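Local atomic coordinates of maltose/maltodextrin-binding protein (Thermus thermophilus, PDB entry 2GH9), a protein that binds maltotriose between two lobes, as periplasmic maltodextrin-binding proteins do, probably delivering the sugar to a membrane transporter for uptake. Residues A[44-49]-A[74-79]; A[185-190]-A[342-347]; A[197-202]-A[350-355]; A[271-276]-A[282-287]; A[298-303]-A[320-325]. All blocks are in the same frame, centred on the assembly; numbering follows the deposited sequence.

All five contacts are buried, and none has a hydrogen bond across it. Contacts 1 and 4 lie side by side, their centres 11 Å apart, joined by backbone bonds between residues 74-79 and 271-276. Contacts 2 and 3 share helices 189-204 and 341-357 on another part of the molecule; contact 2 reaches the sugar through Trp345, while contact 3 lays a lysine chain over a carbonyl. Contact 5 sits apart, pairing helices 293-302 and 320-326 through an asparagine and two valines. Aliphatic groups alone meet across contacts 2 and 4, a ring edge and a carbonyl enter contact 1, and an amide carries contact 5.

Contact 1: residues A[44-49]-A[74-79]; sequences QKFILG and GVLEPV
The Phe46 ring and the isopropyl group of Val75 meet where helix 39-49 packs on the loop that leaves helix 67-72, in the lobe of this periplasmic binding protein fold whose sheet holds parallel strands 3-7, 32-36 and 58-63. The two side chains slide past each other in opposite directions, bringing Phe46 CD2 to 3.8 Å from Val75 CG2. Farther round the ring, Phe46 CE2 lies 3.5 Å from Val75 O, so the carbonyl faces the ring's edge near its plane. Leu76 adds CD2, 4.3 Å from Phe46 CE2 and oblique to the ring. Phe46 CG stands anti to the backbone N (chi1 -156°), which carries the ring out from the helix to this loop. Val75 CG2 also meets Ile47 CG1 at 4.2 Å, while Val75 CG1 rests 3.8 Å from Ile47 O.

Behind this first shell, Met70 of helix 67-72 touches Phe46, Ile47 and Leu76, and Trp6 packs on Phe46. Gly74 closes helix 67-72 in a Schellman motif and turns the chain into Val75. Backbone bonds from Val75 to Ala275 and from Glu77 to Val273 tie the loop to residues 271-276, and Glu77 OE1 forms a salt bridge with Lys280 NZ.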
# COMPACT_ATOMS: atom_id res chain seq x y z
N GLN A 44 -8.02 -2.62 -13.66
CA GLN A 44 -8.76 -2.40 -14.90
C GLN A 44 -8.75 -3.67 -15.75
O GLN A 44 -9.77 -4.07 -16.28
CB GLN A 44 -8.18 -1.22 -15.68
CG GLN A 44 -8.92 -0.95 -17.01
CD GLN A 44 -8.39 0.24 -17.76
OE1 GLN A 44 -7.19 0.34 -18.01
NE2 GLN A 44 -9.28 1.14 -18.16
N LYS A 45 -7.59 -4.31 -15.86
CA LYS A 45 -7.47 -5.53 -16.64
C LYS A 45 -8.42 -6.61 -16.15
O LYS A 45 -9.05 -7.31 -16.95
CB LYS A 45 -6.03 -6.05 -16.62
CG LYS A 45 -5.15 -5.45 -17.70
CD LYS A 45 -3.66 -5.75 -17.44
CE LYS A 45 -3.30 -7.17 -17.81
NZ LYS A 45 -3.44 -7.41 -19.28
N PHE A 46 -8.51 -6.75 -14.82
CA PHE A 46 -9.34 -7.78 -14.20
C PHE A 46 -10.81 -7.49 -14.26
O PHE A 46 -11.62 -8.37 -14.56
CB PHE A 46 -8.96 -7.94 -12.73
CG PHE A 46 -9.32 -9.29 -12.16
CD1 PHE A 46 -8.48 -10.40 -12.39
CD2 PHE A 46 -10.44 -9.46 -11.36
CE1 PHE A 46 -8.78 -11.64 -11.84
CE2 PHE A 46 -10.74 -10.71 -10.82
CZ PHE A 46 -9.91 -11.79 -11.06
N ILE A 47 -11.18 -6.26 -13.93
CA ILE A 47 -12.60 -5.87 -13.92
C ILE A 47 -13.19 -5.96 -15.35
O ILE A 47 -14.25 -6.56 -15.55
CB ILE A 47 -12.80 -4.45 -13.34
CG1 ILE A 47 -12.65 -4.46 -11.82
CG2 ILE A 47 -14.19 -3.93 -13.73
CD1 ILE A 47 -12.79 -3.08 -11.18
N LEU A 48 -12.49 -5.39 -16.32
CA LEU A 48 -12.94 -5.43 -17.71
C LEU A 48 -12.80 -6.82 -18.33
O LEU A 48 -13.71 -7.29 -19.02
CB LEU A 48 -12.18 -4.40 -18.56
CG LEU A 48 -12.42 -2.91 -18.30
CD1 LEU A 48 -11.70 -2.08 -19.38
CD2 LEU A 48 -13.91 -2.57 -18.26
N GLY A 49 -11.67 -7.48 -18.10
CA GLY A 49 -11.44 -8.81 -18.68
C GLY A 49 -12.21 -9.98 -18.06
O GLY A 49 -12.52 -10.93 -18.75
N GLY A 74 -18.83 -7.74 -10.03
CA GLY A 74 -19.18 -9.16 -10.01
C GLY A 74 -17.99 -10.07 -10.26
O GLY A 74 -18.18 -11.27 -10.46
N VAL A 75 -16.77 -9.53 -10.20
CA VAL A 75 -15.61 -10.29 -10.72
C VAL A 75 -14.88 -11.11 -9.68
O VAL A 75 -13.98 -11.87 -10.04
CB VAL A 75 -14.60 -9.37 -11.48
CG1 VAL A 75 -15.28 -8.77 -12.70
CG2 VAL A 75 -13.97 -8.29 -10.54
N LEU A 76 -15.27 -10.97 -8.41
CA LEU A 76 -14.62 -11.67 -7.29
C LEU A 76 -15.44 -12.87 -6.86
O LEU A 76 -16.65 -12.77 -6.67
CB LEU A 76 -14.45 -10.75 -6.07
CG LEU A 76 -13.57 -9.49 -6.19
CD1 LEU A 76 -13.38 -8.82 -4.83
CD2 LEU A 76 -12.24 -9.78 -6.86
N GLU A 77 -14.78 -14.01 -6.70
CA GLU A 77 -15.39 -15.20 -6.12
C GLU A 77 -15.46 -15.05 -4.59
O GLU A 77 -14.42 -14.86 -3.92
CB GLU A 77 -14.64 -16.48 -6.56
CG GLU A 77 -15.12 -17.81 -5.94
CD GLU A 77 -16.52 -18.28 -6.39
OE1 GLU A 77 -17.12 -17.65 -7.28
OE2 GLU A 77 -17.00 -19.29 -5.86
N PRO A 78 -16.68 -15.11 -4.01
CA PRO A 78 -16.79 -15.25 -2.55
C PRO A 78 -16.05 -16.50 -2.06
O PRO A 78 -16.23 -17.57 -2.63
CB PRO A 78 -18.30 -15.40 -2.33
CG PRO A 78 -18.91 -14.73 -3.50
CD PRO A 78 -18.00 -15.07 -4.65
N VAL A 79 -15.23 -16.36 -1.02
CA VAL A 79 -14.33 -17.43 -0.61
C VAL A 79 -14.65 -18.06 0.76
O VAL A 79 -14.02 -19.05 1.15
CB VAL A 79 -12.83 -16.98 -0.67
CG1 VAL A 79 -12.46 -16.57 -2.08
CG2 VAL A 79 -12.54 -15.84 0.32

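Contact 2: residues A[185-190]-A[342-347]; sequences LLIGGE and GKVWGP. With GLC (alpha-D-glucopyranose), chain B.
Val344 and Trp345, neighbours on one helix, serve two different surroundings just before a kink, where the backbone N of Gly346 and of Pro347 has no bond to the turn before: Val344 turns toward Leu185 and Ile187, whereas the indole of Trp345 lies against a glucose of the bound maltotriose. Across the protein contact the touch is slight. Ile187 and Val344 reach toward each other tip to tip, with Ile187 CD1 4.0 Å from Val344 CG1. Ile187 holds CG1 between its backbone N and carbonyl carbon (chi1 58°), and from there CD1 extends to the valine. The other branch of Val344, CG2, meets Leu185 CD2 at 4.4 Å, so the two methyls of the valine are divided between two partners.

On the sugar side, glucose C4 sits 3.5 Å above the plane of the Trp345 ring, offset toward its rim. This is the aromatic platform familiar from maltodextrin-binding proteins, in which an indole face carries the C-H surface of a glucose. C4 comes within 3.7 Å of Trp345 CD1, and glucose C6 lies 3.8 Å from Trp345 CE3, so the contact spreads over both rings of the indole. Trp345 NE1 has a weak hydrogen bond to Asp65 OD2, and the other carboxylate oxygen of that aspartate bonds the glucose, as do Asp155 and Trp66. Beyond the valine, Val171 and Phe172 touch both Leu185 and Val344, and Ile374 of helix 363-378 packs on Leu185.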
# COMPACT_ATOMS: atom_id res chain seq x y z
N LEU A 185 -15.99 14.19 2.15
CA LEU A 185 -14.53 14.08 2.13
C LEU A 185 -13.96 14.72 3.38
O LEU A 185 -14.56 15.64 3.94
CB LEU A 185 -13.92 14.78 0.93
CG LEU A 185 -13.92 14.13 -0.46
CD1 LEU A 185 -13.21 15.08 -1.41
CD2 LEU A 185 -13.26 12.77 -0.47
N LEU A 186 -12.79 14.23 3.81
CA LEU A 186 -12.03 14.84 4.90
C LEU A 186 -10.66 15.36 4.44
O LEU A 186 -9.93 15.95 5.23
CB LEU A 186 -11.85 13.84 6.05
CG LEU A 186 -13.13 13.55 6.83
CD1 LEU A 186 -12.90 12.49 7.87
CD2 LEU A 186 -13.67 14.84 7.45
N ILE A 187 -10.35 15.18 3.16
CA ILE A 187 -9.04 15.54 2.61
C ILE A 187 -9.04 16.86 1.82
O ILE A 187 -8.03 17.23 1.24
CB ILE A 187 -8.44 14.38 1.77
CG1 ILE A 187 -9.37 13.98 0.62
CG2 ILE A 187 -8.14 13.17 2.70
CD1 ILE A 187 -8.63 13.30 -0.57
N GLY A 188 -10.18 17.55 1.81
CA GLY A 188 -10.29 18.88 1.21
C GLY A 188 -10.28 19.95 2.28
O GLY A 188 -9.90 19.69 3.44
N GLY A 189 -10.69 21.16 1.89
CA GLY A 189 -10.77 22.29 2.82
C GLY A 189 -9.42 22.66 3.40
O GLY A 189 -8.42 22.60 2.70
N GLU A 190 -9.41 23.03 4.68
CA GLU A 190 -8.19 23.50 5.34
C GLU A 190 -7.13 22.41 5.45
O GLU A 190 -5.95 22.69 5.30
CB GLU A 190 -8.47 24.05 6.74
CG GLU A 190 -9.05 25.46 6.74
CD GLU A 190 -8.19 26.43 5.94
OE1 GLU A 190 -6.94 26.39 6.10
OE2 GLU A 190 -8.77 27.22 5.15
N GLY A 342 -12.15 4.23 -5.58
CA GLY A 342 -11.57 4.24 -6.94
C GLY A 342 -11.66 5.59 -7.66
O GLY A 342 -10.80 5.93 -8.48
N LYS A 343 -12.71 6.35 -7.34
CA LYS A 343 -12.92 7.71 -7.87
C LYS A 343 -12.00 8.77 -7.25
O LYS A 343 -11.72 9.79 -7.89
CB LYS A 343 -14.38 8.14 -7.68
CG LYS A 343 -15.37 7.59 -8.71
CD LYS A 343 -16.12 6.37 -8.19
CE LYS A 343 -17.44 6.13 -8.96
NZ LYS A 343 -18.15 4.90 -8.44
N VAL A 344 -11.53 8.55 -6.03
CA VAL A 344 -10.78 9.59 -5.28
C VAL A 344 -9.32 9.74 -5.71
O VAL A 344 -8.82 10.85 -5.84
CB VAL A 344 -10.88 9.37 -3.77
CG1 VAL A 344 -10.00 10.39 -3.00
CG2 VAL A 344 -12.35 9.49 -3.32
N TRP A 345 -8.64 8.62 -5.96
CA TRP A 345 -7.19 8.62 -6.18
C TRP A 345 -6.74 9.53 -7.33
O TRP A 345 -5.71 10.20 -7.24
CB TRP A 345 -6.70 7.19 -6.47
CG TRP A 345 -6.93 6.16 -5.40
CD1 TRP A 345 -7.65 5.00 -5.51
CD2 TRP A 345 -6.38 6.14 -4.06
NE1 TRP A 345 -7.61 4.29 -4.36
CE2 TRP A 345 -6.83 4.96 -3.44
CE3 TRP A 345 -5.55 7.01 -3.34
CZ2 TRP A 345 -6.48 4.62 -2.13
CZ3 TRP A 345 -5.22 6.68 -2.05
CH2 TRP A 345 -5.69 5.48 -1.45
N GLY A 346 -7.48 9.51 -8.43
CA GLY A 346 -7.09 10.29 -9.62
C GLY A 346 -7.04 11.79 -9.35
O GLY A 346 -5.97 12.39 -9.46
N PRO A 347 -8.19 12.40 -9.01
CA PRO A 347 -8.21 13.84 -8.69
C PRO A 347 -7.34 14.21 -7.48
O PRO A 347 -6.79 15.32 -7.45
CB PRO A 347 -9.69 14.11 -8.38
CG PRO A 347 -10.44 13.00 -9.08
CD PRO A 347 -9.54 11.81 -8.94
C1 GLC B . -2.70 2.51 -3.39
C2 GLC B . -4.03 1.86 -3.68
C3 GLC B . -4.36 1.95 -5.16
C4 GLC B . -4.27 3.40 -5.61
C5 GLC B . -2.91 4.03 -5.26
C6 GLC B . -2.83 5.54 -5.58
O2 GLC B . -4.02 0.48 -3.25
O3 GLC B . -5.67 1.44 -5.40
O4 GLC B . -4.50 3.44 -7.01
O5 GLC B . -2.66 3.88 -3.86
O6 GLC B . -1.46 5.92 -5.67

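Contact 3: residues A[197-202]-A[350-355]; sequences QFIKDL and NAISLA
Segments 197-202 and 350-355 of helices 189-204 and 341-357 come nearest at Lys200 and Ala355, whose CA atoms are 6.3 Å apart, and are wider at Ile199 and Ile352, where the CA separation is 7.9 Å. This is helix-helix packing in the lobe that does not hold strand 3-7, in a periplasmic binding protein fold. The wider pair is bridged by branch methyls, Ile199 CG2 meeting Ile352 CG2 at 4.2 Å. At the closer pair a lysine chain lies over a backbone carbonyl: Lys200 CG is 3.2 Å from Ala355 O, and Lys200 CD is 3.3 Å from the same oxygen. Lys200 CG also lies 4.1 Å from Ala355 CB. A bend at chi3 (74°) turns the far end of the lysine, and its NZ is hydrogen-bonded to Pro359 O and to Ser361 OG. That serine hydroxyl is hydrogen-bonded to Ala355 O as well, so the lysine ammonium and the alanine carbonyl share it as a partner.

Within helix 189-204, Gln197 NE2 gives a hydrogen bond of 3.0 Å to Asp201 OD1, one turn on. The oxygen is met from above the carboxylate plane, 36° out of it.

Around the pair, helix 156-166 supplies Asn159, which touches both isoleucines, and Phe163, which packs on Ile199. Val363 at the start of helix 363-378 covers Lys200, and Ile366 and Met370 of that helix lie against Ala351.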
# COMPACT_ATOMS: atom_id res chain seq x y z
N GLN A 197 0.47 22.50 0.89
CA GLN A 197 1.56 23.48 1.15
C GLN A 197 2.82 22.83 1.75
O GLN A 197 3.94 23.10 1.32
CB GLN A 197 1.05 24.59 2.07
CG GLN A 197 1.98 25.81 2.14
CD GLN A 197 2.29 26.40 0.75
OE1 GLN A 197 1.39 26.84 0.03
NE2 GLN A 197 3.55 26.39 0.38
N PHE A 198 2.64 21.96 2.74
CA PHE A 198 3.78 21.20 3.26
C PHE A 198 4.47 20.36 2.17
O PHE A 198 5.72 20.32 2.08
CB PHE A 198 3.36 20.29 4.43
CG PHE A 198 4.42 19.32 4.81
CD1 PHE A 198 5.58 19.76 5.42
CD2 PHE A 198 4.30 17.96 4.54
CE1 PHE A 198 6.59 18.89 5.74
CE2 PHE A 198 5.31 17.08 4.85
CZ PHE A 198 6.46 17.54 5.46
N ILE A 199 3.66 19.68 1.34
CA ILE A 199 4.21 18.91 0.23
C ILE A 199 4.94 19.83 -0.74
O ILE A 199 6.07 19.54 -1.13
CB ILE A 199 3.16 18.02 -0.48
CG1 ILE A 199 2.61 16.96 0.49
CG2 ILE A 199 3.80 17.34 -1.71
CD1 ILE A 199 1.23 16.40 0.13
N LYS A 200 4.35 20.96 -1.11
CA LYS A 200 5.10 21.98 -1.89
C LYS A 200 6.42 22.37 -1.24
O LYS A 200 7.46 22.41 -1.91
CB LYS A 200 4.26 23.24 -2.11
CG LYS A 200 3.27 23.10 -3.20
CD LYS A 200 2.38 24.36 -3.34
CE LYS A 200 3.11 25.54 -3.98
NZ LYS A 200 2.17 26.71 -4.08
N ASP A 201 6.38 22.62 0.06
CA ASP A 201 7.55 23.06 0.81
C ASP A 201 8.66 22.04 0.77
O ASP A 201 9.82 22.41 0.85
CB ASP A 201 7.21 23.37 2.28
CG ASP A 201 6.32 24.59 2.46
OD1 ASP A 201 6.11 25.36 1.49
OD2 ASP A 201 5.81 24.79 3.59
N LEU A 202 8.31 20.76 0.67
CA LEU A 202 9.31 19.69 0.56
C LEU A 202 10.19 19.91 -0.69
O LEU A 202 11.32 19.46 -0.75
CB LEU A 202 8.63 18.29 0.51
CG LEU A 202 8.07 17.72 1.84
CD1 LEU A 202 7.36 16.37 1.66
CD2 LEU A 202 9.18 17.55 2.87
N ASN A 350 -3.91 14.18 -8.85
CA ASN A 350 -3.84 15.31 -9.78
C ASN A 350 -3.63 16.61 -9.00
O ASN A 350 -2.84 17.45 -9.41
CB ASN A 350 -5.10 15.36 -10.66
CG ASN A 350 -5.15 14.22 -11.70
OD1 ASN A 350 -4.16 13.52 -11.95
ND2 ASN A 350 -6.33 14.06 -12.33
N ALA A 351 -4.32 16.76 -7.88
CA ALA A 351 -4.18 17.94 -7.03
C ALA A 351 -2.73 18.10 -6.56
O ALA A 351 -2.18 19.21 -6.59
CB ALA A 351 -5.12 17.85 -5.86
N ILE A 352 -2.12 17.00 -6.11
CA ILE A 352 -0.76 17.03 -5.56
C ILE A 352 0.24 17.41 -6.64
O ILE A 352 1.12 18.26 -6.43
CB ILE A 352 -0.37 15.67 -4.88
CG1 ILE A 352 -1.26 15.43 -3.66
CG2 ILE A 352 1.17 15.65 -4.53
CD1 ILE A 352 -1.32 13.97 -3.15
N SER A 353 0.12 16.76 -7.79
CA SER A 353 0.99 17.06 -8.92
C SER A 353 0.88 18.53 -9.36
O SER A 353 1.88 19.15 -9.68
CB SER A 353 0.70 16.10 -10.09
OG SER A 353 1.20 14.81 -9.79
N LEU A 354 -0.34 19.08 -9.38
CA LEU A 354 -0.55 20.51 -9.68
C LEU A 354 0.10 21.42 -8.64
O LEU A 354 0.70 22.45 -8.97
CB LEU A 354 -2.05 20.84 -9.73
CG LEU A 354 -2.77 20.97 -11.07
CD1 LEU A 354 -2.60 19.73 -11.91
CD2 LEU A 354 -4.25 21.26 -10.80
N ALA A 355 -0.06 21.06 -7.37
CA ALA A 355 0.51 21.83 -6.27
C ALA A 355 2.03 21.94 -6.41
O ALA A 355 2.59 23.04 -6.32
CB ALA A 355 0.11 21.23 -4.92

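Contact 4: residues A[271-276]-A[282-287]; sequences VVVNAY and QAVNFA
Flat groups stand at the margins of the contact between strand 265-273 and helix 280-290, whose meeting surfaces are methyls. The Tyr276 ring has Asn274 OD1 at its edge, in plane, and Phe286, on the helix, meets the ring of Phe24 with the planes at about 55°. The Asn274 oxygen also accepts from Tyr276 N at 2.9 Å, an Asx turn at Asn274. The donor lies above the carbonyl plane, 56° out of it, and the asparagine's ND2 is hydrogen-bonded to Ala56 O.

Between strand and helix, Val271 and Val273 point toward the helix, while Val272, between them, points away and packs on Val59 and Val62. Val271 CG1, anti to the backbone N, is the branch that reaches Ala287, coming to 3.6 Å from its CB, the closest touch of the contact. Val273 splits its branches: CG1 lies 4.3 Å from Ala283 CB, and CG2 meets Val284 CG2 at 4.2 Å, these two valines crossing at about a right angle. The axes of segments 271-273 and 282-287 approach to 9.0 Å and run nearly antiparallel, at 171°; the two small alanines, one turn apart, are consistent with so close an approach.

Strand 265-273 followed by helix 280-290 makes a beta-alpha unit, the helix packing on the sheet of this lobe, as in the alpha/beta lobes of periplasmic binding proteins.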
# COMPACT_ATOMS: atom_id res chain seq x y z
N VAL A 271 -5.40 -12.51 -1.59
CA VAL A 271 -5.59 -13.29 -2.79
C VAL A 271 -7.08 -13.28 -3.15
O VAL A 271 -7.95 -13.52 -2.28
CB VAL A 271 -5.10 -14.75 -2.64
CG1 VAL A 271 -5.30 -15.50 -3.94
CG2 VAL A 271 -3.59 -14.81 -2.17
N VAL A 272 -7.38 -13.02 -4.42
CA VAL A 272 -8.76 -13.07 -4.91
C VAL A 272 -8.86 -14.06 -6.05
O VAL A 272 -7.92 -14.25 -6.84
CB VAL A 272 -9.32 -11.68 -5.35
CG1 VAL A 272 -9.42 -10.73 -4.14
CG2 VAL A 272 -8.45 -11.09 -6.48
N VAL A 273 -10.00 -14.73 -6.11
CA VAL A 273 -10.25 -15.69 -7.16
C VAL A 273 -11.25 -15.07 -8.13
O VAL A 273 -12.17 -14.38 -7.72
CB VAL A 273 -10.72 -17.06 -6.55
CG1 VAL A 273 -11.22 -18.02 -7.65
CG2 VAL A 273 -9.57 -17.69 -5.79
N ASN A 274 -11.01 -15.27 -9.42
CA ASN A 274 -11.88 -14.81 -10.49
C ASN A 274 -13.21 -15.58 -10.48
O ASN A 274 -13.22 -16.81 -10.63
CB ASN A 274 -11.16 -15.03 -11.83
CG ASN A 274 -11.88 -14.41 -13.01
OD1 ASN A 274 -13.02 -13.99 -12.91
ND2 ASN A 274 -11.18 -14.32 -14.13
N ALA A 275 -14.31 -14.85 -10.31
CA ALA A 275 -15.65 -15.45 -10.31
C ALA A 275 -15.97 -16.17 -11.63
O ALA A 275 -16.84 -17.04 -11.68
CB ALA A 275 -16.71 -14.39 -10.02
N TYR A 276 -15.24 -15.83 -12.69
CA TYR A 276 -15.40 -16.44 -14.01
C TYR A 276 -14.33 -17.48 -14.33
O TYR A 276 -14.18 -17.89 -15.49
CB TYR A 276 -15.37 -15.35 -15.07
CG TYR A 276 -16.54 -14.43 -14.97
CD1 TYR A 276 -17.72 -14.72 -15.63
CD2 TYR A 276 -16.49 -13.28 -14.20
CE1 TYR A 276 -18.82 -13.88 -15.54
CE2 TYR A 276 -17.56 -12.44 -14.10
CZ TYR A 276 -18.74 -12.74 -14.77
OH TYR A 276 -19.82 -11.89 -14.67
N GLN A 282 -9.25 -25.68 -8.41
CA GLN A 282 -7.78 -25.66 -8.34
C GLN A 282 -7.23 -24.29 -7.97
O GLN A 282 -6.31 -24.19 -7.17
CB GLN A 282 -7.14 -26.14 -9.65
CG GLN A 282 -6.74 -27.61 -9.63
CD GLN A 282 -7.92 -28.51 -9.36
OE1 GLN A 282 -8.94 -28.43 -10.06
NE2 GLN A 282 -7.81 -29.36 -8.34
N ALA A 283 -7.80 -23.25 -8.57
CA ALA A 283 -7.50 -21.84 -8.22
C ALA A 283 -7.68 -21.59 -6.72
O ALA A 283 -6.81 -21.02 -6.07
CB ALA A 283 -8.40 -20.90 -9.02
N VAL A 284 -8.81 -22.02 -6.15
CA VAL A 284 -9.04 -21.89 -4.71
C VAL A 284 -8.03 -22.70 -3.88
O VAL A 284 -7.47 -22.19 -2.91
CB VAL A 284 -10.49 -22.26 -4.32
CG1 VAL A 284 -10.66 -22.29 -2.81
CG2 VAL A 284 -11.48 -21.30 -4.94
N ASN A 285 -7.79 -23.96 -4.27
CA ASN A 285 -6.83 -24.79 -3.54
C ASN A 285 -5.46 -24.14 -3.57
O ASN A 285 -4.79 -24.10 -2.56
CB ASN A 285 -6.75 -26.20 -4.12
CG ASN A 285 -7.89 -27.10 -3.66
OD1 ASN A 285 -8.48 -26.89 -2.60
ND2 ASN A 285 -8.20 -28.11 -4.47
N PHE A 286 -5.05 -23.61 -4.72
CA PHE A 286 -3.73 -23.01 -4.83
C PHE A 286 -3.64 -21.75 -3.97
O PHE A 286 -2.65 -21.55 -3.26
CB PHE A 286 -3.39 -22.67 -6.28
CG PHE A 286 -2.09 -21.94 -6.43
CD1 PHE A 286 -0.91 -22.51 -5.93
CD2 PHE A 286 -2.03 -20.72 -7.07
CE1 PHE A 286 0.32 -21.84 -6.07
CE2 PHE A 286 -0.79 -20.05 -7.21
CZ PHE A 286 0.37 -20.61 -6.70
N ALA A 287 -4.67 -20.91 -4.02
CA ALA A 287 -4.75 -19.73 -3.15
C ALA A 287 -4.58 -20.10 -1.67
O ALA A 287 -3.86 -19.40 -0.93
CB ALA A 287 -6.06 -18.99 -3.38

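Contact 5: residues A[298-303]-A[320-325]; sequences AFNQAG and PVVAGF
Asn300 ND2, placed against Val322 and Val321, gives a hydrogen bond to Arg305 O, a backbone carbonyl just beyond the helix end, so the buried nitrogen has a polar partner, with the valine methyls beside the amide. Val322 CG2 is the main partner across the contact, 3.8 Å from Asn300 ND2 and 4.0 Å from Asn300 OD1; the methyl lies above the amide plane and to one side, about equally far from both atoms. The two side chains cross obliquely. Val321 contributes a more distant touch, its CG1 lying 4.3 Å from Asn300 ND2. With CG anti to its backbone N (chi1 173°), Asn300 carries the amide toward helix 320-326, bridging the 8.5 Å between Asn300 CA and Val321 CA.

Asp319 OD2 accepts from Val322 N and, weakly, from Val321 N in the first turn of the second helix. Ile306 touches Asn300, Val321 and Val322 alike, and Leu316 packs on Asn300 and Val322. The contact joins helix 293-302, beside strand 306-307 of the larger sheet, to helix 320-326, whose Val321 packs on Phe247 and Ile249 of strand 247-250 in the four-stranded sheet; it probably lies where the two lobes of the periplasmic binding protein fold adjoin.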
# COMPACT_ATOMS: atom_id res chain seq x y z
N ALA A 298 7.43 -17.20 5.27
CA ALA A 298 8.39 -17.27 4.17
C ALA A 298 8.35 -16.00 3.31
O ALA A 298 9.38 -15.41 3.01
CB ALA A 298 8.10 -18.49 3.31
N PHE A 299 7.15 -15.57 2.96
CA PHE A 299 7.01 -14.36 2.17
C PHE A 299 7.61 -13.16 2.91
O PHE A 299 8.28 -12.36 2.30
CB PHE A 299 5.53 -14.13 1.82
CG PHE A 299 5.29 -13.07 0.77
CD1 PHE A 299 5.64 -13.30 -0.56
CD2 PHE A 299 4.69 -11.86 1.09
CE1 PHE A 299 5.39 -12.37 -1.54
CE2 PHE A 299 4.43 -10.89 0.08
CZ PHE A 299 4.76 -11.15 -1.21
N ASN A 300 7.38 -13.03 4.21
CA ASN A 300 7.95 -11.92 4.98
C ASN A 300 9.46 -11.97 4.96
O ASN A 300 10.13 -10.95 4.81
CB ASN A 300 7.44 -11.93 6.42
CG ASN A 300 8.15 -10.88 7.32
OD1 ASN A 300 9.13 -11.19 7.95
ND2 ASN A 300 7.66 -9.65 7.30
N GLN A 301 10.00 -13.18 5.08
CA GLN A 301 11.44 -13.35 5.14
C GLN A 301 12.08 -13.02 3.82
O GLN A 301 13.12 -12.37 3.79
CB GLN A 301 11.79 -14.74 5.66
CG GLN A 301 11.33 -14.94 7.11
CD GLN A 301 11.93 -13.91 8.06
OE1 GLN A 301 11.24 -12.98 8.52
NE2 GLN A 301 13.22 -14.07 8.37
N ALA A 302 11.42 -13.40 2.72
CA ALA A 302 11.89 -13.08 1.36
C ALA A 302 11.84 -11.59 1.06
O ALA A 302 12.74 -11.03 0.39
CB ALA A 302 11.04 -13.81 0.36
N GLY A 303 10.78 -10.95 1.55
CA GLY A 303 10.52 -9.53 1.30
C GLY A 303 10.41 -8.73 2.57
O GLY A 303 11.42 -8.31 3.15
N PRO A 320 13.14 -7.90 12.94
CA PRO A 320 13.32 -6.45 12.87
C PRO A 320 12.27 -5.69 12.04
O PRO A 320 11.85 -4.59 12.42
CB PRO A 320 14.69 -6.31 12.23
CG PRO A 320 15.37 -7.56 12.53
CD PRO A 320 14.34 -8.60 12.46
N VAL A 321 11.89 -6.27 10.90
CA VAL A 321 10.87 -5.71 10.01
C VAL A 321 9.51 -5.74 10.69
O VAL A 321 8.77 -4.76 10.66
CB VAL A 321 10.82 -6.45 8.64
CG1 VAL A 321 9.68 -5.92 7.75
CG2 VAL A 321 12.12 -6.31 7.90
N VAL A 322 9.18 -6.87 11.33
CA VAL A 322 7.89 -6.99 12.00
C VAL A 322 7.82 -6.05 13.21
O VAL A 322 6.85 -5.33 13.36
CB VAL A 322 7.57 -8.47 12.38
CG1 VAL A 322 6.26 -8.58 13.18
CG2 VAL A 322 7.49 -9.30 11.13
N ALA A 323 8.86 -6.04 14.04
CA ALA A 323 8.95 -5.12 15.19
C ALA A 323 8.87 -3.65 14.75
O ALA A 323 8.18 -2.84 15.38
CB ALA A 323 10.23 -5.35 15.99
N GLY A 324 9.57 -3.31 13.67
CA GLY A 324 9.54 -1.96 13.12
C GLY A 324 8.14 -1.53 12.69
O GLY A 324 7.64 -0.48 13.08
N PHE A 325 7.49 -2.35 11.88
CA PHE A 325 6.13 -2.00 11.44
C PHE A 325 5.04 -2.10 12.52
O PHE A 325 4.00 -1.42 12.40
CB PHE A 325 5.75 -2.76 10.17
CG PHE A 325 6.37 -2.19 8.94
CD1 PHE A 325 5.83 -1.06 8.33
CD2 PHE A 325 7.52 -2.73 8.41
CE1 PHE A 325 6.41 -0.51 7.22
CE2 PHE A 325 8.11 -2.18 7.29
CZ PHE A 325 7.55 -1.05 6.71